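Local coordinates for transferrin binding protein B (Actinobacillus suis, PDB 3PQU) that probably binds host transferrin at the outer membrane surface, as a lipoprotein of the receptor through which the bacterium acquires iron, at residues A[95-100]-A[148-153]; A[134-137]-A[141-144]. One frame throughout, in Å; residues are numbered along the deposited sequence. Where two conformers were deposited one is given.

Interaction 1: A[95-100]-A[148-153]; sequences NDKTTS and GIDGYI
K97 and D150 meet in a single salt bridge, the sole contact between 95-100 and 148-153 within 4.5 Å. The K97 ammonium NZ donates to D150 OD1 at 2.8 Å, using the lone pair of OD1 that faces away from OD2; K97 NZ stays 5.0 Å from D150 OD2, so the carboxylate is gripped at one oxygen and not straddled. The lysine chain is extended through chi2 and chi3 and turns at its last torsion (chi4 60°), which swings NZ onto the acid. It crosses the aspartate side chain at about a right angle, and the methylene carbon CE follows at 3.6 Å from D150 OD1.

The tight part ends there. Only 62 Å² is buried between the segments, and the two partners differ: D150 is buried, whereas K97 is partly exposed, so the lysine is the more solvent-accessible partner. The ammonium also makes a cation-pi contact with Y131. D150 has K97 at OD1 and a long, weak ion pair to R50 from OD2, which may favour its ionised form.

Beyond K97 the chain is held separately: T98 OG1 accepts from S100 N at 3.1 Å in an ST turn, and D128 hydrogen-bonds the hydroxyls of T98 and S100. The bridge thus ties segment 95-100, on helix 91-97, to strand 150-157, which lies between strands 43-47 and 121-128 in the handle sheet.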
# COMPACT_ATOMS: atom_id res chain seq x y z
N ASN A 95 3.94 22.18 15.09
CA ASN A 95 3.30 23.48 15.33
C ASN A 95 2.89 23.73 16.78
O ASN A 95 3.07 24.84 17.28
CB ASN A 95 2.12 23.72 14.38
CG ASN A 95 2.57 24.29 13.04
OD1 ASN A 95 3.07 25.42 12.98
ND2 ASN A 95 2.42 23.51 11.98
N ASP A 96 2.36 22.71 17.45
CA ASP A 96 1.95 22.87 18.84
C ASP A 96 3.12 23.15 19.79
O ASP A 96 2.95 23.87 20.74
CB ASP A 96 1.15 21.66 19.35
CG ASP A 96 -0.20 21.51 18.66
OD1 ASP A 96 -0.62 22.44 17.93
OD2 ASP A 96 -0.83 20.44 18.83
N LYS A 97 4.30 22.58 19.54
CA LYS A 97 5.41 22.73 20.48
C LYS A 97 6.49 23.76 20.08
O LYS A 97 7.47 23.98 20.80
CB LYS A 97 6.10 21.37 20.72
CG LYS A 97 6.91 20.84 19.54
CD LYS A 97 7.46 19.42 19.85
CE LYS A 97 8.26 18.84 18.69
NZ LYS A 97 9.46 19.66 18.29
N THR A 98 6.33 24.38 18.91
CA THR A 98 7.40 25.22 18.38
C THR A 98 7.56 26.53 19.16
O THR A 98 6.59 27.14 19.59
CB THR A 98 7.20 25.55 16.88
OG1 THR A 98 8.32 26.29 16.39
CG2 THR A 98 5.93 26.40 16.67
N THR A 99 8.80 26.97 19.33
CA THR A 99 9.00 28.30 19.87
C THR A 99 9.73 29.13 18.81
O THR A 99 10.06 30.29 19.03
CB THR A 99 9.85 28.29 21.12
OG1 THR A 99 11.12 27.72 20.79
CG2 THR A 99 9.19 27.48 22.25
N SER A 100 9.99 28.51 17.65
CA SER A 100 10.64 29.21 16.55
C SER A 100 9.64 29.89 15.61
O SER A 100 9.91 30.97 15.07
CB SER A 100 11.50 28.23 15.72
OG SER A 100 10.65 27.38 14.97
N GLY A 148 18.53 22.66 17.35
CA GLY A 148 18.57 22.75 15.90
C GLY A 148 17.39 22.07 15.21
O GLY A 148 16.30 21.99 15.77
N ILE A 149 17.60 21.60 13.99
CA ILE A 149 16.51 20.97 13.22
C ILE A 149 15.87 19.81 13.97
O ILE A 149 16.57 18.97 14.54
CB ILE A 149 16.97 20.52 11.81
CG1 ILE A 149 17.16 21.76 10.91
CG2 ILE A 149 15.98 19.52 11.13
CD1 ILE A 149 17.79 21.42 9.57
N ASP A 150 14.54 19.78 14.00
CA ASP A 150 13.80 18.67 14.60
C ASP A 150 12.69 18.29 13.66
O ASP A 150 11.87 19.14 13.32
CB ASP A 150 13.18 19.08 15.94
CG ASP A 150 12.58 17.89 16.68
OD1 ASP A 150 11.48 17.99 17.25
OD2 ASP A 150 13.23 16.83 16.66
N GLY A 151 12.66 17.04 13.22
CA GLY A 151 11.62 16.64 12.28
C GLY A 151 11.80 15.23 11.77
O GLY A 151 12.45 14.43 12.43
N TYR A 152 11.26 14.96 10.58
CA TYR A 152 11.16 13.61 10.05
C TYR A 152 11.43 13.55 8.56
O TYR A 152 11.16 14.50 7.82
CB TYR A 152 9.75 13.08 10.31
CG TYR A 152 9.35 13.10 11.76
CD1 TYR A 152 9.41 11.94 12.54
CD2 TYR A 152 8.93 14.28 12.37
CE1 TYR A 152 9.04 11.96 13.89
CE2 TYR A 152 8.57 14.31 13.71
CZ TYR A 152 8.63 13.16 14.46
OH TYR A 152 8.27 13.21 15.79
N ILE A 153 11.96 12.42 8.12
CA ILE A 153 12.02 12.11 6.69
C ILE A 153 10.93 11.06 6.47
O ILE A 153 10.77 10.17 7.30
CB ILE A 153 13.37 11.51 6.32
CG1 ILE A 153 14.52 12.47 6.76
CG2 ILE A 153 13.43 11.17 4.83
CD1 ILE A 153 14.44 13.91 6.17

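Interaction 2: A[134-137]-A[141-144]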
# COMPACT_ATOMS: atom_id res chain seq x y z
N ILE A 134 15.55 20.20 26.26
CA ILE A 134 16.34 20.06 27.47
C ILE A 134 15.53 19.28 28.48
O ILE A 134 14.44 19.69 28.85
CB ILE A 134 16.72 21.43 28.06
CG1 ILE A 134 17.65 22.18 27.10
CG2 ILE A 134 17.38 21.26 29.41
CD1 ILE A 134 17.95 23.60 27.53
N VAL A 135 16.07 18.15 28.91
CA VAL A 135 15.43 17.36 29.95
C VAL A 135 16.29 17.27 31.21
O VAL A 135 17.48 16.95 31.15
CB VAL A 135 15.13 15.93 29.46
CG1 VAL A 135 14.38 15.15 30.52
CG2 VAL A 135 14.36 15.97 28.16
N LYS A 136 15.68 17.55 32.36
CA LYS A 136 16.38 17.49 33.63
C LYS A 136 15.84 16.36 34.51
O LYS A 136 14.70 15.92 34.34
CB LYS A 136 16.25 18.83 34.36
CG LYS A 136 16.93 19.98 33.65
CD LYS A 136 16.46 21.32 34.20
CE LYS A 136 17.40 22.44 33.82
NZ LYS A 136 17.02 23.73 34.47
N ASN A 137 16.66 15.85 35.42
CA ASN A 137 16.21 14.76 36.27
C ASN A 137 15.52 15.26 37.54
O ASN A 137 15.25 16.46 37.68
CB ASN A 137 17.35 13.76 36.57
CG ASN A 137 18.43 14.33 37.47
OD1 ASN A 137 18.28 15.41 38.07
ND2 ASN A 137 19.53 13.60 37.60
N VAL A 141 19.09 18.06 37.19
CA VAL A 141 20.31 18.12 36.39
C VAL A 141 19.97 17.74 34.94
O VAL A 141 19.16 16.83 34.72
CB VAL A 141 21.45 17.24 37.00
CG1 VAL A 141 20.92 16.35 38.11
CG2 VAL A 141 22.17 16.44 35.95
N PRO A 142 20.53 18.47 33.96
CA PRO A 142 20.20 18.30 32.54
C PRO A 142 20.95 17.12 31.94
O PRO A 142 22.18 17.20 31.81
CB PRO A 142 20.71 19.59 31.88
CG PRO A 142 21.26 20.45 33.01
CD PRO A 142 21.54 19.52 34.15
N TYR A 143 20.25 16.06 31.57
CA TYR A 143 20.89 14.87 31.01
C TYR A 143 20.53 14.67 29.53
O TYR A 143 21.04 13.77 28.84
CB TYR A 143 20.55 13.63 31.84
CG TYR A 143 19.08 13.24 31.84
CD1 TYR A 143 18.63 12.24 31.02
CD2 TYR A 143 18.17 13.87 32.68
CE1 TYR A 143 17.31 11.85 31.02
CE2 TYR A 143 16.83 13.49 32.68
CZ TYR A 143 16.42 12.48 31.85
OH TYR A 143 15.10 12.09 31.82
N ILE A 144 19.65 15.52 29.04
CA ILE A 144 19.38 15.57 27.61
C ILE A 144 19.40 17.02 27.13
O ILE A 144 18.73 17.89 27.70
CB ILE A 144 18.03 14.91 27.24
CG1 ILE A 144 18.05 13.42 27.59
CG2 ILE A 144 17.72 15.08 25.75
CD1 ILE A 144 16.88 12.66 27.02
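A two-stranded antiparallel beta hairpin, strands 133-136 and 142-146, carries this contact, and a classic beta bulge interrupts its ladder. V135 faces both Y143 and I144: V135 O accepts from Y143 N at 2.9 Å, nearly in line with the carbonyl (C=O...N 169°), and more weakly from I144 N at 3.3 Å. V135 N returns a bond to I144 O. The register slips by one residue here, K136 pairing with P142 at a non-hydrogen-bonded position. The short strand axes run at 128°. Toward the turn, N137 N donates to V141 O at 2.8 Å. V141 N points back to N137 OD1, although the position of that oxygen is less certain; N137 ND2 bonds K58 O outside the hairpin.

V135 and I144 share one face of the hairpin, side by side and pointing the same way, with their CB atoms 3.8 Å apart. The Y143 ring reaches along 134-137 because CG sits between the backbone N and carbonyl carbon (chi1 64°). Its phenol end meets the V135 methyl CG1, 3.6 Å from CZ, while its CE2 edge lies 3.5 Å from K136 C, with N137 N near the ring plane. K136 CG lies 3.8 Å from P142 CA, on the face that K136 and P142 share, before the lysine chain leads away.

Proline has no N-H, and at this non-hydrogen-bonded position the ladder needs none; V135, N137, V141, Y143 and I144 make the bonds. V135 O thus takes one good bond from Y143 N, a weak one from I144 N and a CA-H...O contact from P142 CA.

In the fold
Interactions 1 and 2 both belong to the N-lobe handle, their centres about 19 Å apart, and they share no direct touch. Strand 142-146, the second strand of the hairpin, is followed after a short connection by the segment that carries D150. The whole hairpin falls in the chain between K97 and D150. Interaction 2 is the more peripheral, its centre about 40 Å from the centre of the chain against about 28 Å for interaction 1. The two differ in kind: 134-137 with 141-144 is a local backbone ladder at the surface, whereas 95-100 with 148-153 is one charged link between parts distant in sequence.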